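Local coordinates for protein alpha-toxin (Clostridium novyi, PDB 2VK9) that belongs to the large clostridial cytotoxins and is represented here by its catalytic domain, which has a GT-A-type fold, at residues A[286-291]-A[513-519]; A[369-373]-A[384-390]. One frame throughout, in Å; residues are numbered along the deposited sequence.

Contact 1: A[286-291]-A[513-519]; sequences DFLPGV and YFSKTHD
F514 carries its CG opposite its own backbone N (chi1 -176°), which places the ring against V291. There V291 CG1 lies over one face, 4.1 Å from the centroid of the F514 ring. V291 CG2 approaches the rim, 3.5 Å from F514 CD1. On the opposite face sits the backbone N of K516. T517 OG1, held between its own N and carbonyl carbon (chi1 64°), donates a hydrogen bond to the carbonyl O of D286, while T517 CG2 lies 3.5 Å from CD1 of L288. L288 and F514 also form a single antiparallel bridge of the hydrogen-bonded kind: L288 N donates to F514 O over 2.9 Å, and F514 N donates to L288 O over 2.7 Å. In this GT-A fold D286 ends an Asp-Leu-Asp sequence that matches the family's DXD motif, and its OD2 is hydrogen-bonded to S523. T517 is the N-cap residue of helix 518-523. The F287 ring takes S515 CB over one face, 3.8 Å from its centroid, whereas the Y513 ring lies nearly parallel to it but slid aside, with little overlap. Beyond F514, F315 of helix 307-321 continues the aromatic packing.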
ATOM      1  N   ASP A 286     -10.008   7.446   4.315  1.00 29.47           N
ATOM      2  CA  ASP A 286     -11.268   6.852   3.876  1.00 29.71           C
ATOM      3  C   ASP A 286     -11.875   5.913   4.899  1.00 29.51           C
ATOM      4  O   ASP A 286     -13.036   5.565   4.795  1.00 29.49           O
ATOM      5  CB  ASP A 286     -11.043   6.072   2.592  1.00 30.11           C
ATOM      6  CG  ASP A 286     -10.732   6.970   1.432  1.00 31.79           C
ATOM      7  OD1 ASP A 286     -10.960   8.200   1.562  1.00 33.70           O
ATOM      8  OD2 ASP A 286     -10.269   6.445   0.395  1.00 33.11           O
ATOM      9  N   PHE A 287     -11.081   5.475   5.866  1.00 29.50           N
ATOM     10  CA  PHE A 287     -11.566   4.557   6.877  1.00 29.49           C
ATOM     11  C   PHE A 287     -12.019   5.337   8.089  1.00 29.90           C
ATOM     12  O   PHE A 287     -11.690   6.512   8.241  1.00 30.11           O
ATOM     13  CB  PHE A 287     -10.481   3.562   7.266  1.00 29.35           C
ATOM     14  CG  PHE A 287     -10.175   2.537   6.202  1.00 29.23           C
ATOM     15  CD1 PHE A 287     -10.678   2.663   4.906  1.00 29.01           C
ATOM     16  CD2 PHE A 287      -9.354   1.455   6.492  1.00 29.34           C
ATOM     17  CE1 PHE A 287     -10.380   1.712   3.924  1.00 29.19           C
ATOM     18  CE2 PHE A 287      -9.050   0.504   5.514  1.00 29.51           C
ATOM     19  CZ  PHE A 287      -9.562   0.634   4.230  1.00 29.14           C
ATOM     20  N   LEU A 288     -12.791   4.680   8.941  1.00 30.11           N
ATOM     21  CA  LEU A 288     -13.320   5.298  10.134  1.00 30.22           C
ATOM     22  C   LEU A 288     -13.094   4.324  11.254  1.00 30.55           C
ATOM     23  O   LEU A 288     -12.786   3.165  10.991  1.00 30.56           O
ATOM     24  CB  LEU A 288     -14.808   5.574   9.959  1.00 30.23           C
ATOM     25  CG  LEU A 288     -15.153   6.803   9.114  1.00 30.60           C
ATOM     26  CD1 LEU A 288     -16.612   6.803   8.727  1.00 30.41           C
ATOM     27  CD2 LEU A 288     -14.819   8.077   9.855  1.00 30.66           C
ATOM     28  N   PRO A 289     -13.196   4.787  12.511  1.00 31.05           N
ATOM     29  CA  PRO A 289     -13.115   3.860  13.634  1.00 31.68           C
ATOM     30  C   PRO A 289     -14.061   2.675  13.490  1.00 32.48           C
ATOM     31  O   PRO A 289     -15.109   2.799  12.863  1.00 32.24           O
ATOM     32  CB  PRO A 289     -13.502   4.715  14.844  1.00 31.47           C
ATOM     33  CG  PRO A 289     -13.901   6.036  14.316  1.00 31.41           C
ATOM     34  CD  PRO A 289     -13.326   6.179  12.959  1.00 31.06           C
ATOM     35  N   GLY A 290     -13.671   1.539  14.062  1.00 33.56           N
ATOM     36  CA  GLY A 290     -14.437   0.301  13.949  1.00 35.25           C
ATOM     37  C   GLY A 290     -15.828   0.373  14.544  1.00 36.46           C
ATOM     38  O   GLY A 290     -16.012   0.885  15.647  1.00 36.50           O
ATOM     39  N   VAL A 291     -16.809  -0.128  13.799  1.00 37.99           N
ATOM     40  CA  VAL A 291     -18.194  -0.179  14.271  1.00 39.64           C
ATOM     41  C   VAL A 291     -18.552  -1.579  14.755  1.00 40.67           C
ATOM     42  O   VAL A 291     -18.136  -2.585  14.170  1.00 40.70           O
ATOM     43  CB  VAL A 291     -19.227   0.292  13.204  1.00 39.51           C
ATOM     44  CG1 VAL A 291     -18.873   1.675  12.659  1.00 39.52           C
ATOM     45  CG2 VAL A 291     -19.318  -0.693  12.073  1.00 40.17           C
ATOM     46  N   TYR A 513     -10.964  -1.036  12.499  1.00 33.01           N
ATOM     47  CA  TYR A 513     -11.281  -0.053  11.471  1.00 33.23           C
ATOM     48  C   TYR A 513     -12.577  -0.415  10.762  1.00 33.47           C
ATOM     49  O   TYR A 513     -12.952  -1.588  10.684  1.00 33.56           O
ATOM     50  CB  TYR A 513     -10.145   0.054  10.444  1.00 33.06           C
ATOM     51  CG  TYR A 513     -10.019  -1.193   9.605  1.00 33.23           C
ATOM     52  CD1 TYR A 513      -9.306  -2.293  10.076  1.00 32.77           C
ATOM     53  CD2 TYR A 513     -10.637  -1.287   8.355  1.00 33.16           C
ATOM     54  CE1 TYR A 513      -9.200  -3.446   9.330  1.00 33.28           C
ATOM     55  CE2 TYR A 513     -10.536  -2.445   7.598  1.00 33.43           C
ATOM     56  CZ  TYR A 513      -9.813  -3.520   8.096  1.00 33.45           C
ATOM     57  OH  TYR A 513      -9.692  -4.681   7.374  1.00 35.12           O
ATOM     58  N   PHE A 514     -13.242   0.611  10.239  1.00 33.59           N
ATOM     59  CA  PHE A 514     -14.423   0.452   9.408  1.00 33.70           C
ATOM     60  C   PHE A 514     -14.093   0.963   8.011  1.00 33.85           C
ATOM     61  O   PHE A 514     -13.617   2.085   7.861  1.00 33.89           O
ATOM     62  CB  PHE A 514     -15.584   1.231  10.025  1.00 33.50           C
ATOM     63  CG  PHE A 514     -16.893   1.064   9.306  1.00 33.69           C
ATOM     64  CD1 PHE A 514     -17.461  -0.195   9.137  1.00 34.12           C
ATOM     65  CD2 PHE A 514     -17.572   2.175   8.828  1.00 33.98           C
ATOM     66  CE1 PHE A 514     -18.676  -0.346   8.484  1.00 34.33           C
ATOM     67  CE2 PHE A 514     -18.781   2.038   8.176  1.00 34.50           C
ATOM     68  CZ  PHE A 514     -19.341   0.773   8.006  1.00 34.82           C
ATOM     69  N   SER A 515     -14.336   0.136   6.996  1.00 34.29           N
ATOM     70  CA  SER A 515     -13.971   0.464   5.611  1.00 34.57           C
ATOM     71  C   SER A 515     -15.171   0.665   4.667  1.00 35.18           C
ATOM     72  O   SER A 515     -14.996   0.955   3.481  1.00 35.20           O
ATOM     73  CB  SER A 515     -13.016  -0.600   5.050  1.00 34.33           C
ATOM     74  OG  SER A 515     -13.635  -1.874   5.013  1.00 33.57           O
ATOM     75  N   LYS A 516     -16.386   0.516   5.183  1.00 35.90           N
ATOM     76  CA  LYS A 516     -17.568   0.644   4.339  1.00 36.92           C
ATOM     77  C   LYS A 516     -18.110   2.070   4.405  1.00 37.61           C
ATOM     78  O   LYS A 516     -19.210   2.327   4.908  1.00 37.74           O
ATOM     79  CB  LYS A 516     -18.636  -0.390   4.721  1.00 37.00           C
ATOM     80  CG  LYS A 516     -18.135  -1.824   4.933  1.00 37.53           C
ATOM     81  CD  LYS A 516     -17.273  -2.334   3.773  1.00 38.74           C
ATOM     82  CE  LYS A 516     -17.077  -3.850   3.809  1.00 38.95           C
ATOM     83  NZ  LYS A 516     -17.028  -4.422   5.184  1.00 38.58           N
ATOM     84  N   THR A 517     -17.315   3.002   3.901  1.00 38.50           N
ATOM     85  CA  THR A 517     -17.626   4.415   4.023  1.00 39.29           C
ATOM     86  C   THR A 517     -17.828   5.004   2.644  1.00 40.36           C
ATOM     87  O   THR A 517     -17.334   4.462   1.654  1.00 40.58           O
ATOM     88  CB  THR A 517     -16.488   5.168   4.713  1.00 39.03           C
ATOM     89  OG1 THR A 517     -15.324   5.109   3.888  1.00 38.73           O
ATOM     90  CG2 THR A 517     -16.171   4.543   6.050  1.00 38.57           C
ATOM     91  N   HIS A 518     -18.540   6.121   2.582  1.00 41.62           N
ATOM     92  CA  HIS A 518     -18.815   6.781   1.312  1.00 43.11           C
ATOM     93  C   HIS A 518     -17.553   7.073   0.513  1.00 44.44           C
ATOM     94  O   HIS A 518     -17.479   6.739  -0.666  1.00 44.69           O
ATOM     95  CB  HIS A 518     -19.612   8.066   1.530  1.00 42.83           C
ATOM     96  CG  HIS A 518     -20.938   7.841   2.176  1.00 42.16           C
ATOM     97  ND1 HIS A 518     -21.694   8.867   2.693  1.00 42.17           N
ATOM     98  CD2 HIS A 518     -21.635   6.703   2.406  1.00 41.71           C
ATOM     99  CE1 HIS A 518     -22.809   8.373   3.201  1.00 42.16           C
ATOM    100  NE2 HIS A 518     -22.793   7.061   3.046  1.00 41.90           N
ATOM    101  N   ASP A 519     -16.560   7.682   1.158  1.00 46.14           N
ATOM    102  CA  ASP A 519     -15.324   8.039   0.476  1.00 47.91           C
ATOM    103  C   ASP A 519     -14.542   6.803   0.026  1.00 49.13           C
ATOM    104  O   ASP A 519     -13.765   6.875  -0.915  1.00 49.15           O
ATOM    105  CB  ASP A 519     -14.457   8.959   1.346  1.00 48.01           C
ATOM    106  CG  ASP A 519     -14.935  10.415   1.340  1.00 48.43           C
ATOM    107  OD1 ASP A 519     -16.162  10.660   1.333  1.00 49.56           O
ATOM    108  OD2 ASP A 519     -14.075  11.324   1.357  1.00 48.44           O
TER

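Contact 2: A[369-373]-A[384-390]; sequences EILLS and FSNAFII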
ATOM      1  N   GLU A 369       6.047  -8.971  13.707  1.00 30.63           N
ATOM      2  CA  GLU A 369       4.960  -8.773  12.741  1.00 30.79           C
ATOM      3  C   GLU A 369       4.633  -7.290  12.479  1.00 30.38           C
ATOM      4  O   GLU A 369       5.101  -6.398  13.181  1.00 30.16           O
ATOM      5  CB  GLU A 369       3.692  -9.535  13.203  1.00 30.71           C
ATOM      6  CG  GLU A 369       3.017  -8.966  14.486  1.00 31.51           C
ATOM      7  CD  GLU A 369       1.867  -9.836  15.084  1.00 31.99           C
ATOM      8  OE1 GLU A 369       1.337 -10.753  14.397  1.00 33.18           O
ATOM      9  OE2 GLU A 369       1.487  -9.584  16.261  1.00 32.04           O
ATOM     10  N   ILE A 370       3.861  -7.046  11.426  1.00 30.23           N
ATOM     11  CA  ILE A 370       3.090  -5.815  11.288  1.00 29.81           C
ATOM     12  C   ILE A 370       1.672  -6.317  11.153  1.00 30.23           C
ATOM     13  O   ILE A 370       1.463  -7.481  10.801  1.00 30.50           O
ATOM     14  CB  ILE A 370       3.475  -4.962  10.043  1.00 29.95           C
ATOM     15  CG1 ILE A 370       3.264  -5.742   8.744  1.00 28.64           C
ATOM     16  CG2 ILE A 370       4.924  -4.449  10.145  1.00 30.30           C
ATOM     17  CD1 ILE A 370       3.624  -4.967   7.511  1.00 28.85           C
ATOM     18  N   LEU A 371       0.692  -5.475  11.453  1.00 30.22           N
ATOM     19  CA  LEU A 371      -0.683  -5.876  11.220  1.00 30.43           C
ATOM     20  C   LEU A 371      -1.264  -5.062  10.082  1.00 30.80           C
ATOM     21  O   LEU A 371      -0.983  -3.870   9.951  1.00 31.08           O
ATOM     22  CB  LEU A 371      -1.510  -5.775  12.494  1.00 30.23           C
ATOM     23  CG  LEU A 371      -0.986  -6.671  13.626  1.00 30.40           C
ATOM     24  CD1 LEU A 371      -1.780  -6.454  14.903  1.00 30.39           C
ATOM     25  CD2 LEU A 371      -0.957  -8.156  13.246  1.00 29.26           C
ATOM     26  N   LEU A 372      -2.051  -5.720   9.247  1.00 31.09           N
ATOM     27  CA  LEU A 372      -2.500  -5.129   8.007  1.00 31.97           C
ATOM     28  C   LEU A 372      -3.966  -5.354   7.788  1.00 32.73           C
ATOM     29  O   LEU A 372      -4.500  -6.387   8.170  1.00 32.53           O
ATOM     30  CB  LEU A 372      -1.750  -5.748   6.837  1.00 31.98           C
ATOM     31  CG  LEU A 372      -0.337  -5.280   6.565  1.00 31.79           C
ATOM     32  CD1 LEU A 372       0.263  -6.215   5.553  1.00 31.41           C
ATOM     33  CD2 LEU A 372      -0.363  -3.843   6.049  1.00 32.00           C
ATOM     34  N   SER A 373      -4.611  -4.381   7.158  1.00 34.28           N
ATOM     35  CA  SER A 373      -5.989  -4.540   6.734  1.00 36.08           C
ATOM     36  C   SER A 373      -6.017  -5.606   5.655  1.00 37.70           C
ATOM     37  O   SER A 373      -5.083  -5.717   4.853  1.00 37.46           O
ATOM     38  CB  SER A 373      -6.548  -3.228   6.200  1.00 35.67           C
ATOM     39  OG  SER A 373      -5.550  -2.512   5.491  1.00 35.87           O
ATOM     40  N   PHE A 384      -4.411  -8.376   1.410  1.00 40.39           N
ATOM     41  CA  PHE A 384      -3.728  -7.282   2.106  1.00 38.05           C
ATOM     42  C   PHE A 384      -3.998  -5.946   1.433  1.00 36.82           C
ATOM     43  O   PHE A 384      -3.964  -5.837   0.210  1.00 36.76           O
ATOM     44  CB  PHE A 384      -2.212  -7.488   2.145  1.00 37.93           C
ATOM     45  CG  PHE A 384      -1.737  -8.463   3.186  1.00 37.09           C
ATOM     46  CD1 PHE A 384      -2.290  -8.488   4.459  1.00 36.62           C
ATOM     47  CD2 PHE A 384      -0.689  -9.333   2.904  1.00 36.40           C
ATOM     48  CE1 PHE A 384      -1.830  -9.394   5.421  1.00 35.88           C
ATOM     49  CE2 PHE A 384      -0.219 -10.234   3.862  1.00 35.56           C
ATOM     50  CZ  PHE A 384      -0.791 -10.268   5.119  1.00 34.93           C
ATOM     51  N   SER A 385      -4.279  -4.942   2.256  1.00 35.14           N
ATOM     52  CA  SER A 385      -4.357  -3.556   1.832  1.00 33.44           C
ATOM     53  C   SER A 385      -3.391  -2.768   2.700  1.00 32.37           C
ATOM     54  O   SER A 385      -3.225  -3.083   3.880  1.00 32.62           O
ATOM     55  CB  SER A 385      -5.766  -3.023   2.037  1.00 33.42           C
ATOM     56  OG  SER A 385      -5.863  -1.684   1.597  1.00 33.62           O
ATOM     57  N   ASN A 386      -2.751  -1.751   2.130  1.00 30.69           N
ATOM     58  CA  ASN A 386      -1.863  -0.899   2.913  1.00 29.06           C
ATOM     59  C   ASN A 386      -2.564   0.361   3.441  1.00 28.12           C
ATOM     60  O   ASN A 386      -1.923   1.366   3.753  1.00 28.00           O
ATOM     61  CB  ASN A 386      -0.587  -0.566   2.129  1.00 29.13           C
ATOM     62  CG  ASN A 386      -0.841   0.338   0.938  1.00 28.34           C
ATOM     63  OD1 ASN A 386      -1.923   0.316   0.348  1.00 27.36           O
ATOM     64  ND2 ASN A 386       0.168   1.133   0.569  1.00 26.83           N
ATOM     65  N   ALA A 387      -3.889   0.278   3.557  1.00 26.86           N
ATOM     66  CA  ALA A 387      -4.716   1.377   4.048  1.00 25.60           C
ATOM     67  C   ALA A 387      -4.748   1.481   5.570  1.00 24.78           C
ATOM     68  O   ALA A 387      -5.097   2.527   6.115  1.00 24.70           O
ATOM     69  CB  ALA A 387      -6.113   1.245   3.510  1.00 25.39           C
ATOM     70  N   PHE A 388      -4.401   0.387   6.244  1.00 23.98           N
ATOM     71  CA  PHE A 388      -4.372   0.327   7.705  1.00 23.14           C
ATOM     72  C   PHE A 388      -3.218  -0.576   8.122  1.00 22.96           C
ATOM     73  O   PHE A 388      -3.228  -1.778   7.834  1.00 23.31           O
ATOM     74  CB  PHE A 388      -5.698  -0.217   8.227  1.00 22.93           C
ATOM     75  CG  PHE A 388      -5.888  -0.079   9.711  1.00 21.90           C
ATOM     76  CD1 PHE A 388      -6.412   1.087  10.256  1.00 22.11           C
ATOM     77  CD2 PHE A 388      -5.596  -1.127  10.560  1.00 21.25           C
ATOM     78  CE1 PHE A 388      -6.616   1.214  11.629  1.00 20.84           C
ATOM     79  CE2 PHE A 388      -5.795  -1.003  11.932  1.00 20.76           C
ATOM     80  CZ  PHE A 388      -6.303   0.165  12.459  1.00 20.77           C
ATOM     81  N   ILE A 389      -2.219   0.017   8.776  1.00 22.12           N
ATOM     82  CA  ILE A 389      -0.994  -0.671   9.153  1.00 21.42           C
ATOM     83  C   ILE A 389      -0.686  -0.411  10.615  1.00 21.39           C
ATOM     84  O   ILE A 389      -0.698   0.738  11.062  1.00 21.53           O
ATOM     85  CB  ILE A 389       0.209  -0.150   8.349  1.00 21.43           C
ATOM     86  CG1 ILE A 389      -0.099  -0.081   6.850  1.00 21.29           C
ATOM     87  CG2 ILE A 389       1.451  -0.992   8.614  1.00 21.15           C
ATOM     88  CD1 ILE A 389       0.927   0.749   6.074  1.00 21.34           C
ATOM     89  N   ILE A 390      -0.403  -1.468  11.366  1.00 21.09           N
ATOM     90  CA  ILE A 390       0.027  -1.301  12.746  1.00 20.81           C
ATOM     91  C   ILE A 390       1.398  -1.916  12.900  1.00 21.11           C
ATOM     92  O   ILE A 390       1.588  -3.080  12.566  1.00 21.83           O
ATOM     93  CB  ILE A 390      -0.926  -1.973  13.740  1.00 20.63           C
ATOM     94  CG1 ILE A 390      -2.337  -1.396  13.611  1.00 20.28           C
ATOM     95  CG2 ILE A 390      -0.409  -1.790  15.161  1.00 19.96           C
ATOM     96  CD1 ILE A 390      -3.395  -2.250  14.256  1.00 19.49           C
TER
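S373 joins F388 and S385 through both its backbone and its side chain, a worked example of how one serine can serve a broken strand. Its N donates to F388 O over 3.0 Å. Its O accepts from S385 N at 2.8 Å. With chi1 36°, OG falls between the serine's own N and carbonyl carbon and turns into the corner made by residues 386-388. There it donates to S385 O at 2.9 Å, from well above the plane of that carbonyl, and receives a weak bond from F388 N. The two segments belong to the antiparallel hairpin of strands 371-376 and 382-391 in the mixed sheet of the GT-A fold, and the second strand is interrupted at this corner. Beyond the interruption the pairing is regular: L371 and I390 exchange two N-H to O bonds, L371 N to I390 O at 2.8 Å. L372 and I389 are the non-hydrogen-bonded pair; the L372 backbone is bonded instead to F506 and A508, and that of I389 to Y282 of strand 280-283. At the corner N386 O accepts from R271, and A387 has a backbone bond with D284. Apolar groups fill in beside these bonds. L372 CD1 lies over one face of the F384 ring, 3.8 Å from its centroid, and CD2 runs alongside I389, 3.9 Å from I389 CG1. Y480 of helix 477-488 touches both L372 and I389, while L371 and I390 meet through their CB atoms on the other side of the sheet.

How the contacts relate
Following the chain from the N terminus, strand 280-283 comes after the N-terminal helices and three other strands, and leads into 286-291, the first half of contact 1. The chain then passes through helix 307-321 to strand 371-376, turns, and returns as strand 382-391, so that contact 2 closes a short hairpin loop. Only after the helices beyond does 513-519 come back to 286-291 and close a much longer loop, inside which contact 2 is nested. The two interfaces touch: F287 CZ packs 3.6 Å from A387 CB, Y513 OH lies 3.7 Å from S373 CB, and the rings of Y513 and F388 meet. The hairpin edge of the central sheet is tied to the loop after strand 280-283 and the approach to helix 518-523.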